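Local coordinates for protein type I polyketide synthase PikAII (Streptomyces venezuelae, PDB 3QP9) that probably epimerises the alpha-methyl centre of a beta-keto polyketide intermediate without reducing the ketone, through a C2-type ketoreductase domain of a modular polyketide synthase, at residues Q25-L37 with S226-L238. Numbering follows the deposited sequence.
Sequences QDSWRYRIDWKRL and SGLLARRLVRASL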
# COMPACT_ATOMS: atom_id res chain seq x y z
N GLN A 25 -11.86 -17.23 -12.58
CA GLN A 25 -10.69 -16.44 -12.18
C GLN A 25 -10.58 -15.16 -13.05
O GLN A 25 -9.90 -14.22 -12.69
CB GLN A 25 -9.33 -17.20 -12.20
CG GLN A 25 -8.62 -17.36 -13.57
CD GLN A 25 -8.76 -18.78 -14.18
OE1 GLN A 25 -8.08 -19.11 -15.14
NE2 GLN A 25 -9.63 -19.58 -13.64
N ASP A 26 -11.24 -15.14 -14.21
CA ASP A 26 -11.37 -13.83 -14.83
C ASP A 26 -12.35 -12.98 -14.02
O ASP A 26 -12.40 -11.77 -14.15
CB ASP A 26 -11.67 -13.92 -16.33
CG ASP A 26 -10.88 -12.89 -17.11
OD1 ASP A 26 -9.84 -13.25 -17.76
OD2 ASP A 26 -11.26 -11.70 -17.01
N SER A 27 -13.12 -13.60 -13.14
CA SER A 27 -13.96 -12.81 -12.27
C SER A 27 -13.21 -12.51 -10.98
O SER A 27 -13.77 -11.94 -10.09
CB SER A 27 -15.29 -13.53 -11.96
OG SER A 27 -14.96 -14.71 -11.21
N TRP A 28 -11.92 -12.84 -10.90
CA TRP A 28 -11.11 -12.42 -9.72
C TRP A 28 -10.33 -11.10 -9.96
O TRP A 28 -9.64 -10.68 -9.06
CB TRP A 28 -10.06 -13.50 -9.35
CG TRP A 28 -10.61 -14.84 -8.99
CD1 TRP A 28 -11.91 -15.19 -8.83
CD2 TRP A 28 -9.84 -15.98 -8.66
NE1 TRP A 28 -11.98 -16.52 -8.51
CE2 TRP A 28 -10.73 -17.01 -8.33
CE3 TRP A 28 -8.46 -16.26 -8.65
CZ2 TRP A 28 -10.30 -18.32 -7.96
CZ3 TRP A 28 -8.04 -17.55 -8.26
CH2 TRP A 28 -8.97 -18.55 -7.91
N ARG A 29 -10.38 -10.53 -11.17
CA ARG A 29 -9.59 -9.32 -11.45
C ARG A 29 -10.28 -8.01 -11.10
O ARG A 29 -11.39 -7.77 -11.52
CB ARG A 29 -9.18 -9.28 -12.96
CG ARG A 29 -8.38 -10.45 -13.41
CD ARG A 29 -8.30 -10.42 -15.04
NE ARG A 29 -7.97 -9.06 -15.48
CZ ARG A 29 -6.74 -8.53 -15.47
NH1 ARG A 29 -6.54 -7.28 -15.90
NH2 ARG A 29 -5.67 -9.27 -15.15
N TYR A 30 -9.62 -7.18 -10.23
CA TYR A 30 -10.15 -5.87 -9.80
C TYR A 30 -9.08 -4.88 -9.98
O TYR A 30 -7.89 -5.28 -10.12
CB TYR A 30 -10.60 -5.85 -8.30
CG TYR A 30 -11.69 -6.89 -8.09
CD1 TYR A 30 -11.36 -8.21 -7.82
CD2 TYR A 30 -13.00 -6.58 -8.35
CE1 TYR A 30 -12.35 -9.23 -7.67
CE2 TYR A 30 -14.04 -7.59 -8.15
CZ TYR A 30 -13.65 -8.89 -7.86
OH TYR A 30 -14.63 -9.83 -7.72
N ARG A 31 -9.42 -3.60 -9.98
CA ARG A 31 -8.31 -2.62 -9.95
C ARG A 31 -8.81 -1.41 -9.30
O ARG A 31 -10.06 -1.20 -9.19
CB ARG A 31 -7.89 -2.28 -11.42
CG ARG A 31 -9.09 -1.78 -12.34
CD ARG A 31 -8.68 -0.93 -13.64
NE ARG A 31 -9.62 -1.25 -14.70
CZ ARG A 31 -10.70 -0.58 -15.07
NH1 ARG A 31 -11.46 -1.08 -16.03
NH2 ARG A 31 -11.04 0.59 -14.55
N ILE A 32 -7.91 -0.48 -9.01
CA ILE A 32 -8.31 0.81 -8.40
C ILE A 32 -8.55 1.90 -9.44
O ILE A 32 -7.74 2.13 -10.28
CB ILE A 32 -7.30 1.28 -7.29
CG1 ILE A 32 -7.45 0.40 -6.00
CG2 ILE A 32 -7.49 2.80 -6.86
CD1 ILE A 32 -8.78 0.55 -5.28
N ASP A 33 -9.73 2.53 -9.44
CA ASP A 33 -9.97 3.61 -10.44
C ASP A 33 -10.23 4.88 -9.62
O ASP A 33 -10.52 4.78 -8.43
CB ASP A 33 -11.19 3.27 -11.31
CG ASP A 33 -10.95 3.63 -12.74
OD1 ASP A 33 -11.28 2.79 -13.63
OD2 ASP A 33 -10.37 4.73 -13.00
N TRP A 34 -10.06 6.04 -10.23
CA TRP A 34 -10.26 7.33 -9.56
C TRP A 34 -11.36 8.06 -10.27
O TRP A 34 -11.24 8.39 -11.50
CB TRP A 34 -8.91 8.10 -9.63
CG TRP A 34 -7.94 7.51 -8.65
CD1 TRP A 34 -7.06 6.51 -8.88
CD2 TRP A 34 -7.81 7.86 -7.24
NE1 TRP A 34 -6.38 6.19 -7.67
CE2 TRP A 34 -6.85 7.00 -6.67
CE3 TRP A 34 -8.49 8.79 -6.40
CZ2 TRP A 34 -6.46 7.07 -5.30
CZ3 TRP A 34 -8.16 8.84 -5.04
CH2 TRP A 34 -7.10 8.00 -4.51
N LYS A 35 -12.50 8.21 -9.61
CA LYS A 35 -13.71 8.74 -10.27
C LYS A 35 -13.70 10.27 -10.15
O LYS A 35 -13.71 10.82 -9.06
CB LYS A 35 -14.93 8.19 -9.53
CG LYS A 35 -16.23 8.80 -9.87
CD LYS A 35 -17.36 8.31 -8.82
CE LYS A 35 -18.74 8.13 -9.53
NZ LYS A 35 -19.82 8.62 -8.58
N ARG A 36 -13.73 10.96 -11.29
CA ARG A 36 -13.86 12.44 -11.26
C ARG A 36 -15.16 12.90 -10.57
O ARG A 36 -16.29 12.45 -10.96
CB ARG A 36 -13.83 12.94 -12.72
CG ARG A 36 -12.50 12.58 -13.35
CD ARG A 36 -12.57 12.67 -14.89
NE ARG A 36 -11.61 13.65 -15.37
CZ ARG A 36 -10.32 13.38 -15.57
NH1 ARG A 36 -9.83 12.14 -15.33
NH2 ARG A 36 -9.53 14.36 -16.00
N LEU A 37 -15.07 13.80 -9.59
CA LEU A 37 -16.27 14.24 -8.87
C LEU A 37 -16.84 15.55 -9.50
O LEU A 37 -16.07 16.47 -9.85
CB LEU A 37 -15.95 14.47 -7.39
CG LEU A 37 -15.43 13.27 -6.62
CD1 LEU A 37 -15.16 13.65 -5.16
CD2 LEU A 37 -16.49 12.10 -6.69
N SER A 226 -7.32 18.99 -12.52
CA SER A 226 -8.71 18.84 -13.04
C SER A 226 -9.85 19.06 -12.07
O SER A 226 -10.95 19.44 -12.52
CB SER A 226 -8.85 17.49 -13.82
OG SER A 226 -9.01 16.31 -13.00
N GLY A 227 -9.62 18.86 -10.76
CA GLY A 227 -10.67 18.91 -9.77
C GLY A 227 -10.45 17.79 -8.73
O GLY A 227 -9.31 17.39 -8.49
N LEU A 228 -11.53 17.32 -8.12
CA LEU A 228 -11.44 16.20 -7.15
C LEU A 228 -11.73 14.85 -7.79
O LEU A 228 -12.62 14.74 -8.73
CB LEU A 228 -12.37 16.46 -5.98
CG LEU A 228 -12.25 17.76 -5.21
CD1 LEU A 228 -13.44 17.92 -4.28
CD2 LEU A 228 -10.91 17.76 -4.42
N LEU A 229 -10.96 13.84 -7.38
CA LEU A 229 -11.15 12.42 -7.75
C LEU A 229 -11.29 11.50 -6.51
O LEU A 229 -10.62 11.71 -5.52
CB LEU A 229 -9.99 11.89 -8.60
CG LEU A 229 -9.85 12.60 -9.95
CD1 LEU A 229 -8.95 13.89 -9.78
CD2 LEU A 229 -9.28 11.73 -11.17
N ALA A 230 -12.15 10.48 -6.57
CA ALA A 230 -12.38 9.63 -5.45
C ALA A 230 -12.10 8.18 -5.80
O ALA A 230 -12.39 7.69 -6.93
CB ALA A 230 -13.85 9.79 -4.97
N ARG A 231 -11.55 7.49 -4.83
CA ARG A 231 -11.05 6.12 -4.99
C ARG A 231 -12.14 5.04 -5.04
O ARG A 231 -13.09 5.00 -4.18
CB ARG A 231 -10.07 5.82 -3.85
CG ARG A 231 -9.20 4.52 -4.06
CD ARG A 231 -7.91 4.68 -3.16
NE ARG A 231 -7.12 3.41 -3.20
CZ ARG A 231 -7.35 2.32 -2.46
NH1 ARG A 231 -6.52 1.25 -2.58
NH2 ARG A 231 -8.45 2.19 -1.73
N ARG A 232 -12.02 4.17 -6.01
CA ARG A 232 -13.05 3.13 -6.25
C ARG A 232 -12.36 1.82 -6.58
O ARG A 232 -11.42 1.82 -7.38
CB ARG A 232 -13.90 3.57 -7.53
CG ARG A 232 -14.83 4.76 -7.29
CD ARG A 232 -15.90 4.42 -6.16
NE ARG A 232 -16.89 5.52 -6.06
CZ ARG A 232 -16.76 6.56 -5.26
NH1 ARG A 232 -17.70 7.48 -5.19
NH2 ARG A 232 -15.66 6.65 -4.51
N LEU A 233 -12.80 0.70 -6.01
CA LEU A 233 -12.43 -0.64 -6.51
C LEU A 233 -13.44 -1.10 -7.54
O LEU A 233 -14.63 -1.14 -7.26
CB LEU A 233 -12.37 -1.61 -5.33
CG LEU A 233 -11.95 -3.02 -5.76
CD1 LEU A 233 -10.40 -2.87 -5.91
CD2 LEU A 233 -12.33 -3.94 -4.58
N VAL A 234 -13.00 -1.33 -8.77
CA VAL A 234 -13.89 -1.78 -9.80
C VAL A 234 -13.41 -3.09 -10.44
O VAL A 234 -12.23 -3.48 -10.35
CB VAL A 234 -14.05 -0.67 -10.95
CG1 VAL A 234 -14.66 0.69 -10.32
CG2 VAL A 234 -12.75 -0.49 -11.64
N ARG A 235 -14.29 -3.76 -11.18
CA ARG A 235 -13.82 -4.94 -11.94
C ARG A 235 -12.90 -4.53 -13.05
O ARG A 235 -13.10 -3.51 -13.73
CB ARG A 235 -15.00 -5.69 -12.61
CG ARG A 235 -15.69 -6.55 -11.63
CD ARG A 235 -16.69 -7.53 -12.21
NE ARG A 235 -17.37 -8.11 -11.05
CZ ARG A 235 -16.91 -9.10 -10.31
NH1 ARG A 235 -17.61 -9.53 -9.23
NH2 ARG A 235 -15.76 -9.68 -10.66
N ALA A 236 -11.86 -5.30 -13.21
CA ALA A 236 -10.92 -5.12 -14.29
C ALA A 236 -11.01 -6.30 -15.25
O ALA A 236 -10.03 -7.00 -15.46
CB ALA A 236 -9.49 -4.99 -13.74
N SER A 237 -12.18 -6.57 -15.80
CA SER A 237 -12.29 -7.76 -16.65
C SER A 237 -11.45 -7.66 -18.02
O SER A 237 -10.96 -6.58 -18.36
CB SER A 237 -13.77 -8.18 -16.78
OG SER A 237 -14.18 -8.70 -15.48
N LEU A 238 -11.18 -8.78 -18.69
CA LEU A 238 -10.54 -8.71 -20.04
C LEU A 238 -11.56 -8.65 -21.16
O LEU A 238 -11.48 -7.78 -22.05
CB LEU A 238 -9.55 -9.87 -20.31
CG LEU A 238 -8.35 -10.11 -19.36
CD1 LEU A 238 -7.38 -11.09 -20.00
CD2 LEU A 238 -7.58 -8.83 -19.00
O HOH W 1 -13.44 -9.23 -12.45
O HOH W 2 -19.79 6.51 -6.96
O HOH W 3 -14.04 18.37 -8.80
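Strands 29-36 and 227-235 form the antiparallel ribbon that joins the two Rossmann-like halves of the ketoreductase, strand 227-235 pairing on its other side with strand 220-224, and strand 29-36 with strand 485-488. Paired backbone bonds link R31 with V234, D33 with R232 and K35 with A230; L37 N extends the ladder to L228 O (2.8 Å). Just past strand 227-235, A236 N donates to R29 O, and R29 NE returns a bond to A236 O (2.9 Å), while the methyl L238 CD2 lies over one face of the R29 guanidinium. D483 forms a salt bridge with R29 NH2. R235 runs alongside Y30, its guanidinium plane 49° from the ring and Y30 CE2 over one face; extended from CG to NE, it lets NH2 donate to S27 O (3.1 Å), which lies in the guanidinium plane, while NE pairs with E514. One water gathers R235 NH2, S237 OG and the carbonyls of D26 and R29. On the face carrying I32 and W34, R231 CB sits 3.9 Å from the centroid of the W34 six-membered ring, a CH-pi contact. With CG anti to the backbone N (chi1 -167°), the R231 chain runs on to I32, whose CD1 lies over the centre of the guanidinium, and NH1 bonds the I406 carbonyl. Such a two-stranded link between structural and catalytic subdomains is characteristic of modular polyketide synthase ketoreductases.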